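Local atomic coordinates of L-methionine gamma-lyase (Fusobacterium nucleatum subsp. nucleatum, PDB entry 6LXU), a protein that belongs to the Cys/Met metabolism family of pyridoxal-phosphate-dependent enzymes and forms a four-chain assembly with its cofactor covalently bound. Residues T262-I265 and R266-H270; T67-L70 and E71-A75; P299-E302 and I303-Q307; S88-G91 and A92-S95; G249-E252 and A253-I257. One frame throughout, in Å; residues are numbered along the deposited sequence.

Interaction 1: residues T262-I265 and R266-H270; sequences TFEI and RMERH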
loop_
_atom_site.group_PDB
_atom_site.type_symbol
_atom_site.label_atom_id
_atom_site.label_comp_id
_atom_site.label_asym_id
_atom_site.label_seq_id
_atom_site.Cartn_x
_atom_site.Cartn_y
_atom_site.Cartn_z
ATOM N N THR A 262 4.354 11.987 -13.910
ATOM C CA THR A 262 5.052 13.269 -13.876
ATOM C C THR A 262 6.458 13.194 -14.470
ATOM O O THR A 262 7.222 14.148 -14.358
ATOM C CB THR A 262 5.123 13.816 -12.444
ATOM O OG1 THR A 262 5.783 12.875 -11.590
ATOM C CG2 THR A 262 3.730 14.157 -11.929
ATOM N N PHE A 263 6.802 12.092 -15.146
ATOM C CA PHE A 263 8.168 11.892 -15.642
ATOM C C PHE A 263 8.640 13.056 -16.521
ATOM O O PHE A 263 9.757 13.570 -16.337
ATOM C CB PHE A 263 8.244 10.566 -16.399
ATOM C CG PHE A 263 9.579 10.301 -17.033
ATOM C CD1 PHE A 263 10.713 10.095 -16.262
ATOM C CD2 PHE A 263 9.701 10.237 -18.408
ATOM C CE1 PHE A 263 11.945 9.853 -16.858
ATOM C CE2 PHE A 263 10.935 9.992 -19.004
ATOM C CZ PHE A 263 12.052 9.796 -18.229
ATOM N N GLU A 264 7.826 13.481 -17.486
ATOM C CA GLU A 264 8.270 14.536 -18.397
ATOM C C GLU A 264 8.577 15.826 -17.652
ATOM O O GLU A 264 9.636 16.430 -17.836
ATOM C CB GLU A 264 7.223 14.812 -19.475
ATOM C CG GLU A 264 7.635 15.912 -20.446
ATOM C CD GLU A 264 6.551 16.307 -21.410
ATOM O OE1 GLU A 264 5.409 16.544 -20.988
ATOM O OE2 GLU A 264 6.863 16.414 -22.623
ATOM N N ILE A 265 7.632 16.280 -16.831
ATOM C CA ILE A 265 7.809 17.551 -16.137
ATOM C C ILE A 265 8.884 17.464 -15.064
ATOM O O ILE A 265 9.561 18.455 -14.802
ATOM C CB ILE A 265 6.486 18.144 -15.589
ATOM C CG1 ILE A 265 5.696 17.158 -14.717
ATOM C CG2 ILE A 265 5.649 18.669 -16.757
ATOM C CD1 ILE A 265 4.568 17.799 -13.930
ATOM N N ARG A 266 9.040 16.304 -14.427
ATOM C CA ARG A 266 10.130 16.141 -13.470
ATOM C C ARG A 266 11.469 16.261 -14.183
ATOM O O ARG A 266 12.339 17.012 -13.757
ATOM C CB ARG A 266 10.048 14.806 -12.726
ATOM C CG ARG A 266 8.913 14.750 -11.709
ATOM C CD ARG A 266 8.904 13.489 -10.854
ATOM N NE ARG A 266 8.628 12.260 -11.607
ATOM C CZ ARG A 266 9.538 11.368 -12.020
ATOM N NH1 ARG A 266 10.840 11.558 -11.786
ATOM N NH2 ARG A 266 9.150 10.291 -12.686
ATOM N N MET A 267 11.653 15.523 -15.268
ATOM C CA MET A 267 12.944 15.585 -15.964
ATOM C C MET A 267 13.249 16.988 -16.478
ATOM O O MET A 267 14.397 17.443 -16.423
ATOM C CB MET A 267 13.016 14.570 -17.105
ATOM C CG MET A 267 12.967 13.114 -16.654
ATOM S SD MET A 267 14.030 12.679 -15.270
ATOM C CE MET A 267 15.637 13.073 -15.955
ATOM N N GLU A 268 12.222 17.676 -16.984
ATOM C CA GLU A 268 12.408 19.050 -17.452
ATOM C C GLU A 268 12.908 19.957 -16.334
ATOM O O GLU A 268 13.853 20.722 -16.524
ATOM C CB GLU A 268 11.122 19.596 -18.079
ATOM C CG GLU A 268 10.895 19.030 -19.461
ATOM C CD GLU A 268 9.625 19.445 -20.122
ATOM O OE1 GLU A 268 8.800 20.105 -19.469
ATOM O OE2 GLU A 268 9.481 19.095 -21.324
ATOM N N ARG A 269 12.299 19.857 -15.160
ATOM C CA ARG A 269 12.701 20.700 -14.032
ATOM C C ARG A 269 14.049 20.273 -13.460
ATOM O O ARG A 269 14.864 21.124 -13.104
ATOM C CB ARG A 269 11.609 20.701 -12.966
ATOM C CG ARG A 269 11.904 21.561 -11.745
ATOM C CD ARG A 269 12.226 23.009 -12.086
ATOM N NE ARG A 269 11.222 23.641 -12.941
ATOM C CZ ARG A 269 10.211 24.398 -12.518
ATOM N NH1 ARG A 269 10.047 24.639 -11.230
ATOM N NH2 ARG A 269 9.378 24.931 -13.391
ATOM N N HIS A 270 14.289 18.970 -13.362
ATOM C CA HIS A 270 15.595 18.469 -12.932
ATOM C C HIS A 270 16.710 19.107 -13.788
ATOM O O HIS A 270 17.691 19.630 -13.262
ATOM C CB HIS A 270 15.710 16.941 -13.112
ATOM C CG HIS A 270 15.106 16.094 -12.027
ATOM N ND1 HIS A 270 15.534 16.114 -10.721
ATOM C CD2 HIS A 270 14.181 15.097 -12.099
ATOM C CE1 HIS A 270 14.855 15.207 -10.030
ATOM N NE2 HIS A 270 14.034 14.564 -10.841
HETATM O O HOH W 1 7.119 19.448 -22.439
#
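A Met-aromatic contact and a threonine-arginine bond mark the start of helix 263-282, where Phe263 meets Met267 and Thr262 meets Arg266. Met267 CG lies over one face of the Phe263 ring, 3.9 Å from its centroid, as a CH-pi contact. Met267 SD stands obliquely, 4.8 Å from the centroid of the Phe263 ring. Thr262 is at the N-cap position, but its side chain makes no capping bond. Instead Thr262 OG1 accepts from Arg266 NE at 2.9 Å. The oxygen sits in the guanidinium plane. A bend at chi3 (-66°) turns the arginine back to it. Arg266 NH2 reaches the edge of the Phe263 ring, with the two planes 58° apart. Arg266 NH1 bonds Tyr213 O, and NH2 bonds Gly259 O. Glu264 and Glu268 run side by side, and in the conformer described Glu264 OE2 is 4.0 Å from Glu268 OE2. One water donates to both oxygens, weakly to Glu264. Asn383 of the second subunit bonds Glu264 OE2, and Arg269 of that subunit makes a salt bridge to Glu268 OE1. These partners probably ease the repulsion between the two carboxylates at the subunit interface.

Interaction 2: residues T67-L70 and E71-A75; sequences TTVL and ENKIA
Thr67 meets Glu71 one turn further along helix 65-78. Thr67 CG2 lies 3.7 Å from Glu71 OE2, and the two side chains cross at a slant. Glu71 N donates to Thr67 O at 2.9 Å. The glutamate chain is extended beyond CG and runs back along the helix past that carbonyl. Both carboxylate oxygens have partners elsewhere: OE2 accepts from Ala85 N, and OE1 makes a salt bridge with Arg236. Thr68 comes next. A water bridges Thr68 OG1, at 2.8 Å, to Glu71 OE1, at 3.0 Å. Thr68 OG1 also bonds to Tyr57 OH and Asn64 O. With chi1 at -66°, CG2 of Thr68 takes the position opposite the backbone N and lies beside Asn72. Thr68 CG2 is 3.7 Å from Asn72 ND2. Val69 pairs with Lys73, and both side chains point the same way. In the conformer described, Val69 CG1 touches Lys73 CE at 3.7 Å, on the aliphatic part of the lysine. A turn at chi4 (-67°) carries NZ on to Ala18 O and Ala15 O. Leu70 O accepts from Ile74 N at 3.0 Å. Ile74 CG2 also packs on Leu70 O, at 3.6 Å. The helix packs on two strands and another helix. Thr67, Val69 and Leu70 pack on helix 250-260, Leu70 and Ile74 on strand 223-227, and Thr67 and Glu71 on strand 82-86.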
loop_
_atom_site.group_PDB
_atom_site.type_symbol
_atom_site.label_atom_id
_atom_site.label_comp_id
_atom_site.label_asym_id
_atom_site.label_seq_id
_atom_site.Cartn_x
_atom_site.Cartn_y
_atom_site.Cartn_z
ATOM N N THR A 67 2.042 -4.908 -13.439
ATOM C CA THR A 67 3.410 -4.873 -13.924
ATOM C C THR A 67 3.474 -4.782 -15.451
ATOM O O THR A 67 4.346 -4.106 -15.985
ATOM C CB THR A 67 4.154 -6.089 -13.396
ATOM O OG1 THR A 67 3.934 -6.118 -11.984
ATOM C CG2 THR A 67 5.620 -6.012 -13.686
ATOM N N THR A 68 2.555 -5.460 -16.132
ATOM C CA THR A 68 2.513 -5.373 -17.596
ATOM C C THR A 68 2.360 -3.939 -18.094
ATOM O O THR A 68 3.000 -3.545 -19.070
ATOM C CB THR A 68 1.377 -6.238 -18.152
ATOM O OG1 THR A 68 1.698 -7.599 -17.866
ATOM C CG2 THR A 68 1.197 -6.063 -19.661
ATOM N N VAL A 69 1.521 -3.160 -17.429
ATOM C CA VAL A 69 1.356 -1.753 -17.803
ATOM C C VAL A 69 2.669 -1.005 -17.699
ATOM O O VAL A 69 3.043 -0.271 -18.607
ATOM C CB VAL A 69 0.254 -1.087 -16.983
ATOM C CG1 VAL A 69 0.237 0.422 -17.189
ATOM C CG2 VAL A 69 -1.084 -1.682 -17.366
ATOM N N LEU A 70 3.384 -1.220 -16.592
ATOM C CA LEU A 70 4.681 -0.596 -16.416
ATOM C C LEU A 70 5.664 -1.000 -17.512
ATOM O O LEU A 70 6.392 -0.173 -18.061
ATOM C CB LEU A 70 5.236 -0.950 -15.037
ATOM C CG LEU A 70 6.661 -0.496 -14.738
ATOM C CD1 LEU A 70 6.797 1.010 -14.861
ATOM C CD2 LEU A 70 7.065 -0.956 -13.345
ATOM N N GLU A 71 5.699 -2.298 -17.787
ATOM C CA GLU A 71 6.575 -2.835 -18.821
ATOM C C GLU A 71 6.288 -2.219 -20.186
ATOM O O GLU A 71 7.204 -1.827 -20.917
ATOM C CB GLU A 71 6.427 -4.346 -18.871
ATOM C CG GLU A 71 7.047 -5.008 -17.643
ATOM C CD GLU A 71 6.754 -6.480 -17.487
ATOM O OE1 GLU A 71 5.812 -7.002 -18.116
ATOM O OE2 GLU A 71 7.472 -7.125 -16.679
ATOM N N ASN A 72 5.011 -2.146 -20.529
ATOM C CA ASN A 72 4.607 -1.533 -21.801
ATOM C C ASN A 72 4.980 -0.055 -21.868
ATOM O O ASN A 72 5.380 0.442 -22.928
ATOM C CB ASN A 72 3.095 -1.674 -22.006
ATOM C CG ASN A 72 2.651 -3.087 -22.252
ATOM O OD1 ASN A 72 3.431 -3.936 -22.615
ATOM N ND2 ASN A 72 1.360 -3.328 -22.083
ATOM N N LYS A 73 4.849 0.642 -20.751
ATOM C CA LYS A 73 5.176 2.072 -20.687
ATOM C C LYS A 73 6.646 2.315 -20.927
ATOM O O LYS A 73 7.014 3.184 -21.717
ATOM C CB LYS A 73 4.791 2.692 -19.342
ATOM C CG LYS A 73 3.327 3.017 -19.219
ATOM C CD LYS A 73 2.962 3.630 -17.881
ATOM C CE LYS A 73 1.462 3.818 -17.789
ATOM N NZ LYS A 73 0.962 4.829 -18.756
ATOM N N ILE A 74 7.523 1.584 -20.231
ATOM C CA ILE A 74 8.944 1.814 -20.444
ATOM C C ILE A 74 9.364 1.404 -21.863
ATOM O O ILE A 74 10.200 2.071 -22.481
ATOM C CB ILE A 74 9.818 1.186 -19.338
ATOM C CG1 ILE A 74 11.275 1.644 -19.462
ATOM C CG2 ILE A 74 9.758 -0.332 -19.352
ATOM C CD1 ILE A 74 11.506 3.140 -19.324
ATOM N N ALA A 75 8.784 0.331 -22.389
ATOM C CA ALA A 75 9.058 -0.029 -23.776
ATOM C C ALA A 75 8.640 1.104 -24.725
ATOM O O ALA A 75 9.373 1.422 -25.665
ATOM C CB ALA A 75 8.361 -1.314 -24.147
HETATM O O HOH W 2 3.914 -8.576 -16.378
#

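Interaction 3: residues P299-E302 and I303-Q307; sequences PGYE and IAKKQ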
loop_
_atom_site.group_PDB
_atom_site.type_symbol
_atom_site.label_atom_id
_atom_site.label_comp_id
_atom_site.label_asym_id
_atom_site.label_seq_id
_atom_site.Cartn_x
_atom_site.Cartn_y
_atom_site.Cartn_z
ATOM N N PRO A 299 35.136 16.326 -21.344
ATOM C CA PRO A 299 35.498 15.352 -22.372
ATOM C C PRO A 299 34.260 14.672 -22.947
ATOM O O PRO A 299 33.340 14.303 -22.193
ATOM C CB PRO A 299 36.377 14.339 -21.619
ATOM C CG PRO A 299 36.859 15.060 -20.427
ATOM C CD PRO A 299 35.726 15.970 -20.045
ATOM N N GLY A 300 34.221 14.528 -24.262
ATOM C CA GLY A 300 33.073 13.933 -24.917
ATOM C C GLY A 300 31.860 14.839 -25.012
ATOM O O GLY A 300 30.770 14.350 -25.302
ATOM N N TYR A 301 32.045 16.155 -24.837
ATOM C CA TYR A 301 30.918 17.082 -24.939
ATOM C C TYR A 301 30.186 16.907 -26.279
ATOM O O TYR A 301 28.960 16.889 -26.338
ATOM C CB TYR A 301 31.409 18.532 -24.780
ATOM C CG TYR A 301 30.419 19.564 -25.269
ATOM C CD1 TYR A 301 29.270 19.863 -24.536
ATOM C CD2 TYR A 301 30.631 20.258 -26.464
ATOM C CE1 TYR A 301 28.358 20.796 -24.984
ATOM C CE2 TYR A 301 29.713 21.195 -26.924
ATOM C CZ TYR A 301 28.583 21.457 -26.181
ATOM O OH TYR A 301 27.677 22.386 -26.620
ATOM N N GLU A 302 30.957 16.788 -27.362
ATOM C CA GLU A 302 30.353 16.698 -28.688
ATOM C C GLU A 302 29.565 15.401 -28.876
ATOM O O GLU A 302 28.538 15.404 -29.543
ATOM C CB GLU A 302 31.403 16.874 -29.794
ATOM C CG GLU A 302 32.067 18.251 -29.829
ATOM C CD GLU A 302 31.147 19.404 -30.202
ATOM O OE1 GLU A 302 30.042 19.198 -30.738
ATOM O OE2 GLU A 302 31.549 20.568 -29.954
ATOM N N ILE A 303 30.023 14.316 -28.246
ATOM C CA ILE A 303 29.276 13.050 -28.262
ATOM C C ILE A 303 27.972 13.200 -27.472
ATOM O O ILE A 303 26.902 12.795 -27.917
ATOM C CB ILE A 303 30.127 11.896 -27.692
ATOM C CG1 ILE A 303 31.326 11.606 -28.615
ATOM C CG2 ILE A 303 29.294 10.639 -27.507
ATOM C CD1 ILE A 303 32.443 10.835 -27.954
ATOM N N ALA A 304 28.059 13.817 -26.293
ATOM C CA ALA A 304 26.866 14.072 -25.481
ATOM C C ALA A 304 25.848 14.895 -26.255
ATOM O O ALA A 304 24.656 14.591 -26.236
ATOM C CB ALA A 304 27.234 14.776 -24.182
ATOM N N LYS A 305 26.325 15.923 -26.956
ATOM C CA LYS A 305 25.442 16.772 -27.755
ATOM C C LYS A 305 24.732 15.997 -28.873
ATOM O O LYS A 305 23.607 16.319 -29.227
ATOM C CB LYS A 305 26.229 17.947 -28.331
ATOM C CG LYS A 305 25.370 19.014 -28.992
ATOM C CD LYS A 305 26.244 20.142 -29.508
ATOM C CE LYS A 305 25.405 21.244 -30.135
ATOM N NZ LYS A 305 26.248 22.273 -30.801
ATOM N N LYS A 306 25.379 14.978 -29.426
ATOM C CA LYS A 306 24.771 14.180 -30.478
ATOM C C LYS A 306 23.770 13.162 -29.979
ATOM O O LYS A 306 22.808 12.874 -30.674
ATOM C CB LYS A 306 25.833 13.404 -31.237
ATOM C CG LYS A 306 26.752 14.185 -32.156
ATOM C CD LYS A 306 25.988 14.631 -33.374
ATOM C CE LYS A 306 26.892 15.230 -34.431
ATOM N NZ LYS A 306 26.115 15.558 -35.646
ATOM N N GLN A 307 24.018 12.548 -28.814
ATOM C CA GLN A 307 23.181 11.425 -28.368
ATOM C C GLN A 307 22.255 11.739 -27.189
ATOM O O GLN A 307 21.451 10.881 -26.835
ATOM C CB GLN A 307 24.040 10.181 -28.092
ATOM C CG GLN A 307 24.841 10.228 -26.810
ATOM C CD GLN A 307 25.836 9.094 -26.637
ATOM O OE1 GLN A 307 26.086 8.286 -27.543
ATOM N NE2 GLN A 307 26.444 9.039 -25.457
#
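Tyr301 and Lys305 meet across the first turn of the short surface helix 301-307, which has Gly300 at its N-cap position. Gly300 has a positive phi of 76°, a conformation that favours glycine. Its carbonyl oxygen takes the first i to i+4 bond of the turn: Ala304 N donates to Gly300 O at 2.9 Å. Lys305 N does the same to Tyr301 O, also at 2.9 Å. The side chains above this ladder touch lightly. CG of Tyr301 stands opposite the backbone N (chi1 163°), which sends the ring out so that it crosses the lysine chain at a slant. Lys305 is fully extended, with every torsion near 180°. Its CD comes 3.9 Å from Tyr301 OH, and it approaches the ring obliquely. Glu302 is folded instead, bent at chi2, and lies beside Lys305 pointing the same way. Glu302 OE1 is 4.1 Å from Lys305 CD. The charged ends are not in contact, since Glu302 OE1 and Lys305 NZ are 4.9 Å apart. Any attraction between these opposite charges is therefore probably modest. Ile303 turns to another side of the helix and packs on Ile166 and Asp168. Gln307 NE2 bonds Val167 O and Gln307 OE1 accepts from Leu169 N, where that loop runs into helix 169-176. Lys306 bends at chi2, and its CG rests 3.4 Å from Glu302 O.

Interaction 4: residues S88-G91 and A92-S95; sequences SGMG and AISS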
loop_
_atom_site.group_PDB
_atom_site.type_symbol
_atom_site.label_atom_id
_atom_site.label_comp_id
_atom_site.label_asym_id
_atom_site.label_seq_id
_atom_site.Cartn_x
_atom_site.Cartn_y
_atom_site.Cartn_z
ATOM N N SER A 88 14.788 -4.697 -8.645
ATOM C CA SER A 88 15.841 -3.681 -8.516
ATOM C C SER A 88 16.513 -3.528 -9.868
ATOM O O SER A 88 16.408 -4.404 -10.732
ATOM C CB SER A 88 16.905 -4.063 -7.477
ATOM O OG SER A 88 17.683 -5.162 -7.923
ATOM N N GLY A 89 17.243 -2.434 -10.033
ATOM C CA GLY A 89 18.161 -2.285 -11.158
ATOM C C GLY A 89 19.143 -3.437 -11.265
ATOM O O GLY A 89 19.372 -3.969 -12.367
ATOM N N MET A 90 19.723 -3.860 -10.144
ATOM C CA MET A 90 20.617 -5.010 -10.191
ATOM C C MET A 90 19.872 -6.273 -10.600
ATOM O O MET A 90 20.469 -7.157 -11.239
ATOM C CB MET A 90 21.380 -5.211 -8.878
ATOM C CG MET A 90 22.371 -4.107 -8.557
ATOM S SD MET A 90 23.454 -3.620 -9.907
ATOM C CE MET A 90 24.323 -5.145 -10.262
ATOM N N GLY A 91 18.584 -6.372 -10.268
ATOM C CA GLY A 91 17.754 -7.450 -10.782
ATOM C C GLY A 91 17.594 -7.429 -12.294
ATOM O O GLY A 91 17.615 -8.481 -12.942
ATOM N N ALA A 92 17.397 -6.238 -12.862
ATOM C CA ALA A 92 17.319 -6.089 -14.314
ATOM C C ALA A 92 18.636 -6.480 -14.974
ATOM O O ALA A 92 18.649 -7.230 -15.965
ATOM C CB ALA A 92 16.942 -4.658 -14.666
ATOM N N ILE A 93 19.739 -5.970 -14.430
ATOM C CA ILE A 93 21.074 -6.218 -14.988
ATOM C C ILE A 93 21.453 -7.695 -14.896
ATOM O O ILE A 93 21.826 -8.323 -15.914
ATOM C CB ILE A 93 22.106 -5.315 -14.289
ATOM C CG1 ILE A 93 21.875 -3.847 -14.695
ATOM C CG2 ILE A 93 23.547 -5.717 -14.610
ATOM C CD1 ILE A 93 22.481 -2.857 -13.718
ATOM N N SER A 94 21.336 -8.272 -13.700
ATOM C CA SER A 94 21.709 -9.670 -13.500
ATOM C C SER A 94 20.796 -10.614 -14.269
ATOM O O SER A 94 21.273 -11.573 -14.887
ATOM C CB SER A 94 21.772 -10.036 -12.012
ATOM O OG SER A 94 20.513 -9.905 -11.378
ATOM N N SER A 95 19.486 -10.378 -14.258
ATOM C CA SER A 95 18.587 -11.260 -14.990
ATOM C C SER A 95 18.958 -11.305 -16.465
ATOM O O SER A 95 18.927 -12.360 -17.095
ATOM C CB SER A 95 17.143 -10.814 -14.889
ATOM O OG SER A 95 16.631 -10.892 -13.559
#
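The flat groups here are the peptide carbonyls of Met90 and Gly91, each gripped by a serine one turn on. Met90 O accepts from Ser94 twice, and the two donors come from opposite faces of the carbonyl plane. Ser94 OG is 2.8 Å from Met90 O, and Ser94 N is equally close. Gly91 O is held in the same way by Ser95, again from both faces. Ser95 OG donates to Gly91 O at 2.7 Å. Ser95 N stands well above that carbonyl plane. The two hydroxyls get there by different routes. Ser94 OG sits between its backbone N and carbonyl carbon (chi1 63°), while Ser95 OG lies opposite its carbonyl carbon (chi1 -65°). Ser95 OG is also bonded to Thr244 OG1. At the other end Ser88 is the N-cap. Its OG accepts from Gly91 N at 2.8 Å, a true capping bond, and also bonds Gly245 O of the third subunit. Apolar contact is slight: Met90 SD lies 4.0 Å from Ile93 CD1. The start of the helix faces the cofactor. Gly89 N and Met90 N donate to OP1 and OP3 of the modified residue at position 212, so the helix dipole probably helps to hold the phosphate. Helix 89-100 packs on a helix and a strand. Met90 and Ile93 touch helix 115-125, and Ala92 and Ser95 touch Met86 on strand 82-86.

Interaction 5: residues G249-E252 and A253-I257; sequences GPQE and AYYII
Gln251 points its amide nitrogen at one face of the Tyr255 ring, one turn on in helix 250-260. Gln251 NE2 stands 3.4 Å above the plane of the Tyr255 ring, shifted toward the rim. The same NE2 is 3.5 Å from both CE2 and CZ of Tyr255. The amide is steeply inclined to the ring, with planes 64° apart. A bend at chi2 (64°) folds the glutamine chain over the ring, and Gln251 CG packs on Tyr255 CE2 at 3.6 Å. The backbone sets this spacing, as Tyr255 N donates to Gln251 O at 2.9 Å. Around it runs the regular helical ladder, in which Ala253 N bonds Gly249 O at the N-cap and Tyr254 N bonds Pro250 O. Ile256 CG1 lies against the backbone carbonyl of the residue one turn back, 3.2 Å from Glu252 O. Much of the next shell comes from other chains. Gln251 NE2 bonds Tyr255 OH of the second subunit, and Tyr255 OH bonds Gln251 NE2 of that subunit in return. This reciprocal pair probably fixes the amide and helps to orient the ring. Tyr254 OH bonds Asp219 of the second subunit. Glu252 OE2 accepts from Gln34 of the third subunit, while Glu252 OE1 lies close to Glu252 OE1 of that subunit, a pair of like charges. Within the chain the helix packs on helix 65-78. Ala253 meets Thr67, Ile256 meets Leu70, and Ile257 meets Val69 and Leu70.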
loop_
_atom_site.group_PDB
_atom_site.type_symbol
_atom_site.label_atom_id
_atom_site.label_comp_id
_atom_site.label_asym_id
_atom_site.label_seq_id
_atom_site.Cartn_x
_atom_site.Cartn_y
_atom_site.Cartn_z
ATOM N N GLY A 249 7.145 -6.194 -6.743
ATOM C CA GLY A 249 5.871 -6.207 -6.041
ATOM C C GLY A 249 4.841 -5.371 -6.796
ATOM O O GLY A 249 5.170 -4.284 -7.280
ATOM N N PRO A 250 3.582 -5.844 -6.892
ATOM C CA PRO A 250 2.574 -5.033 -7.576
ATOM C C PRO A 250 2.415 -3.627 -6.991
ATOM O O PRO A 250 2.233 -2.672 -7.752
ATOM C CB PRO A 250 1.321 -5.899 -7.488
ATOM C CG PRO A 250 1.854 -7.295 -7.524
ATOM C CD PRO A 250 3.102 -7.226 -6.678
ATOM N N GLN A 251 2.538 -3.483 -5.682
ATOM C CA GLN A 251 2.479 -2.142 -5.076
ATOM C C GLN A 251 3.564 -1.245 -5.647
ATOM O O GLN A 251 3.317 -0.082 -5.994
ATOM C CB GLN A 251 2.623 -2.210 -3.559
ATOM C CG GLN A 251 2.588 -0.836 -2.907
ATOM C CD GLN A 251 1.260 -0.147 -3.100
ATOM O OE1 GLN A 251 0.206 -0.755 -2.845
ATOM N NE2 GLN A 251 1.275 1.118 -3.532
ATOM N N GLU A 252 4.782 -1.772 -5.733
ATOM C CA GLU A 252 5.884 -0.999 -6.287
ATOM C C GLU A 252 5.689 -0.716 -7.771
ATOM O O GLU A 252 5.998 0.382 -8.225
ATOM C CB GLU A 252 7.238 -1.648 -5.997
ATOM C CG GLU A 252 7.697 -1.464 -4.559
ATOM C CD GLU A 252 7.051 -2.402 -3.549
ATOM O OE1 GLU A 252 6.602 -3.505 -3.952
ATOM O OE2 GLU A 252 7.024 -2.084 -2.331
ATOM N N ALA A 253 5.154 -1.680 -8.521
ATOM C CA ALA A 253 4.814 -1.406 -9.915
ATOM C C ALA A 253 3.853 -0.217 -10.019
ATOM O O ALA A 253 4.046 0.660 -10.866
ATOM C CB ALA A 253 4.244 -2.646 -10.584
ATOM N N TYR A 254 2.838 -0.194 -9.156
ATOM C CA TYR A 254 1.891 0.917 -9.132
ATOM C C TYR A 254 2.603 2.234 -8.789
ATOM O O TYR A 254 2.375 3.255 -9.460
ATOM C CB TYR A 254 0.705 0.646 -8.172
ATOM C CG TYR A 254 -0.238 1.803 -8.238
ATOM C CD1 TYR A 254 -1.079 1.964 -9.329
ATOM C CD2 TYR A 254 -0.201 2.819 -7.280
ATOM C CE1 TYR A 254 -1.858 3.092 -9.465
ATOM C CE2 TYR A 254 -0.993 3.944 -7.405
ATOM C CZ TYR A 254 -1.803 4.091 -8.521
ATOM O OH TYR A 254 -2.555 5.233 -8.743
ATOM N N TYR A 255 3.450 2.228 -7.764
ATOM C CA TYR A 255 4.190 3.442 -7.424
ATOM C C TYR A 255 4.975 3.981 -8.618
ATOM O O TYR A 255 5.049 5.192 -8.817
ATOM C CB TYR A 255 5.143 3.199 -6.256
ATOM C CG TYR A 255 4.561 3.218 -4.855
ATOM C CD1 TYR A 255 3.808 4.293 -4.383
ATOM C CD2 TYR A 255 4.898 2.220 -3.944
ATOM C CE1 TYR A 255 3.370 4.328 -3.071
ATOM C CE2 TYR A 255 4.447 2.261 -2.628
ATOM C CZ TYR A 255 3.683 3.325 -2.200
ATOM O OH TYR A 255 3.211 3.394 -0.900
ATOM N N ILE A 256 5.584 3.093 -9.403
ATOM C CA ILE A 256 6.386 3.549 -10.542
ATOM C C ILE A 256 5.484 4.072 -11.666
ATOM O O ILE A 256 5.769 5.125 -12.237
ATOM C CB ILE A 256 7.315 2.451 -11.083
ATOM C CG1 ILE A 256 8.240 1.902 -9.985
ATOM C CG2 ILE A 256 8.151 3.002 -12.235
ATOM C CD1 ILE A 256 8.773 0.527 -10.289
ATOM N N ILE A 257 4.407 3.359 -11.975
ATOM C CA ILE A 257 3.415 3.890 -12.924
ATOM C C ILE A 257 2.984 5.304 -12.507
ATOM O O ILE A 257 2.921 6.230 -13.328
ATOM C CB ILE A 257 2.195 2.949 -13.009
ATOM C CG1 ILE A 257 2.567 1.641 -13.710
ATOM C CG2 ILE A 257 1.019 3.626 -13.714
ATOM C CD1 ILE A 257 1.562 0.537 -13.506
#

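How the interactions relate
Along the chain the order is interaction 2, interaction 4, interaction 5, interaction 1 and interaction 3. Only interactions 2 and 5 touch: helices 65-78 and 250-260 pack together, and their centres are about 11 Å apart. Interaction 4 lies about 16 Å, centre to centre, from each of them. Interaction 1 opens the helix that follows 250-260 and is about 19 Å from interaction 5 between centres. Interaction 3 is remote, about 34 Å between centres from interaction 5. Interactions 1 and 5 both meet the second subunit, and interactions 4 and 5 the third. Interaction 4 thus joins cofactor binding to a subunit contact, while interactions 2 and 3 touch no other chain.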